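Local coordinates for uncharacterized protein (Desulfovibrio piger, PDB 4LG3), which is of unknown function, a member of the DUF4875 family whose fold joins a mixed beta-sheet to a smaller helical part, at residues Glu127-Ile130 / Gln131-Gly135. Sequence-based numbering, arbitrary orientation.
Sequences ELKI and QCLWG. With EDO (1,2-ethanediol), chain H.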
loop_
_atom_site.group_PDB
_atom_site.type_symbol
_atom_site.label_atom_id
_atom_site.label_comp_id
_atom_site.label_asym_id
_atom_site.label_seq_id
_atom_site.Cartn_x
_atom_site.Cartn_y
_atom_site.Cartn_z
ATOM N N GLU A 127 -15.219 -1.438 -2.710
ATOM C CA GLU A 127 -14.314 -1.783 -1.603
ATOM C C GLU A 127 -13.536 -0.541 -1.140
ATOM O O GLU A 127 -13.387 -0.313 0.060
ATOM C CB GLU A 127 -13.362 -2.906 -2.013
ATOM C CG GLU A 127 -13.994 -4.293 -1.942
ATOM C CD GLU A 127 -13.226 -5.413 -2.626
ATOM O OE1 GLU A 127 -12.389 -5.132 -3.514
ATOM O OE2 GLU A 127 -13.520 -6.588 -2.322
ATOM N N LEU A 128 -13.105 0.278 -2.093
ATOM C CA LEU A 128 -12.365 1.514 -1.854
ATOM C C LEU A 128 -13.239 2.581 -1.203
ATOM O O LEU A 128 -12.770 3.293 -0.313
ATOM C CB LEU A 128 -11.765 2.030 -3.172
ATOM C CG LEU A 128 -10.588 1.221 -3.753
ATOM C CD1 LEU A 128 -10.305 1.650 -5.165
ATOM C CD2 LEU A 128 -9.350 1.339 -2.896
ATOM N N LYS A 129 -14.514 2.660 -1.604
ATOM C CA LYS A 129 -15.499 3.574 -1.031
ATOM C C LYS A 129 -15.786 3.165 0.418
ATOM O O LYS A 129 -15.879 4.045 1.276
ATOM C CB LYS A 129 -16.802 3.590 -1.878
ATOM C CG LYS A 129 -17.895 4.559 -1.397
ATOM C CD LYS A 129 -17.661 6.003 -1.860
ATOM C CE LYS A 129 -18.035 7.029 -0.807
ATOM N NZ LYS A 129 -17.367 8.341 -1.049
ATOM N N ILE A 130 -15.896 1.848 0.699
ATOM C CA ILE A 130 -16.181 1.341 2.050
ATOM C C ILE A 130 -15.030 1.765 2.984
ATOM O O ILE A 130 -15.295 2.243 4.102
ATOM C CB ILE A 130 -16.440 -0.204 2.065
ATOM C CG1 ILE A 130 -17.761 -0.560 1.369
ATOM C CG2 ILE A 130 -16.437 -0.771 3.489
ATOM C CD1 ILE A 130 -17.959 -2.061 1.088
ATOM N N GLN A 131 -13.762 1.623 2.499
ATOM C CA GLN A 131 -12.512 2.003 3.201
ATOM C C GLN A 131 -12.480 3.478 3.532
ATOM O O GLN A 131 -12.092 3.854 4.634
ATOM C CB GLN A 131 -11.283 1.685 2.345
ATOM C CG GLN A 131 -10.969 0.216 2.268
ATOM C CD GLN A 131 -9.597 0.014 1.719
ATOM O OE1 GLN A 131 -9.109 0.785 0.885
ATOM N NE2 GLN A 131 -8.949 -1.030 2.174
ATOM N N CYS A 132 -12.898 4.299 2.569
ATOM C CA CYS A 132 -12.980 5.747 2.701
ATOM C C CYS A 132 -14.028 6.130 3.776
ATOM O O CYS A 132 -13.724 6.955 4.650
ATOM C CB CYS A 132 -13.293 6.388 1.353
ATOM S SG CYS A 132 -13.361 8.197 1.400
ATOM N N LEU A 133 -15.227 5.495 3.743
ATOM C CA LEU A 133 -16.274 5.727 4.734
ATOM C C LEU A 133 -15.819 5.264 6.107
ATOM O O LEU A 133 -15.966 6.017 7.057
ATOM C CB LEU A 133 -17.588 5.057 4.347
ATOM C CG LEU A 133 -18.286 5.561 3.080
ATOM C CD1 LEU A 133 -19.599 4.842 2.867
ATOM C CD2 LEU A 133 -18.513 7.057 3.122
ATOM N N TRP A 134 -15.180 4.074 6.192
ATOM C CA TRP A 134 -14.588 3.514 7.417
ATOM C C TRP A 134 -13.688 4.554 8.080
ATOM O O TRP A 134 -13.911 4.892 9.237
ATOM C CB TRP A 134 -13.773 2.239 7.100
ATOM C CG TRP A 134 -13.400 1.443 8.318
ATOM C CD1 TRP A 134 -12.366 1.690 9.178
ATOM C CD2 TRP A 134 -14.103 0.308 8.850
ATOM N NE1 TRP A 134 -12.372 0.773 10.204
ATOM C CE2 TRP A 134 -13.428 -0.087 10.030
ATOM C CE3 TRP A 134 -15.222 -0.438 8.424
ATOM C CZ2 TRP A 134 -13.821 -1.212 10.780
ATOM C CZ3 TRP A 134 -15.623 -1.536 9.175
ATOM C CH2 TRP A 134 -14.930 -1.915 10.339
ATOM N N GLY A 135 -12.727 5.084 7.318
ATOM C CA GLY A 135 -11.785 6.099 7.778
ATOM C C GLY A 135 -12.402 7.403 8.252
ATOM O O GLY A 135 -11.941 7.982 9.237
HETATM C C1 EDO H . -10.893 -0.707 13.505
HETATM O O1 EDO H . -10.673 0.415 12.620
HETATM C C2 EDO H . -10.864 -2.117 12.764
HETATM O O2 EDO H . -10.049 -2.120 11.550
#
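Q131 N donates to E127 O at 3.1 Å, the first of four successive i to i+4 bonds. C132 N repeats the step to L128 O, L133 N to K129 O, and W134 N to I130 O, all fairly straight and of ordinary helical length; G135 N continues the series to Q131 O. Each carbonyl from E127 to I130 is thereby satisfied, and L128 O also receives Q83 NE2.

Q131 is buried, so its amide needs partners at both ends. Its CG, anti to the carbonyl carbon (chi1 -74°), rests 3.3 Å from E127 O, and the chain then runs extended, carrying the amide off the helix: OE1 accepts from S82 OG, while NE2 reaches L169 O and T91 OG1. L128 CD2 lies 3.8 Å from Q131 OE1. E127 OE1 forms a salt bridge with R121 NH1, which probably offsets the charge of the buried carboxylate, and also accepts the backbone N-H of T124.

The exposed K129, its position suiting a charged end, bends at chi2 (82°) and chi3, bringing CE to L133 CD2 at 4.0 Å. O1 of 1,2-ethanediol, probably from the crystallisation liquor, comes to the indole edge near the ring plane and accepts from W134 NE1 at 3.0 Å, almost straight (168°); R138 NE is hydrogen-bonded to the same molecule. Such regular bonding is that of an alpha-helix, here helix 125-137, packed through I130, L133 and W134 against helix 149-160 and joined through Q131 to S82, T91 and L169.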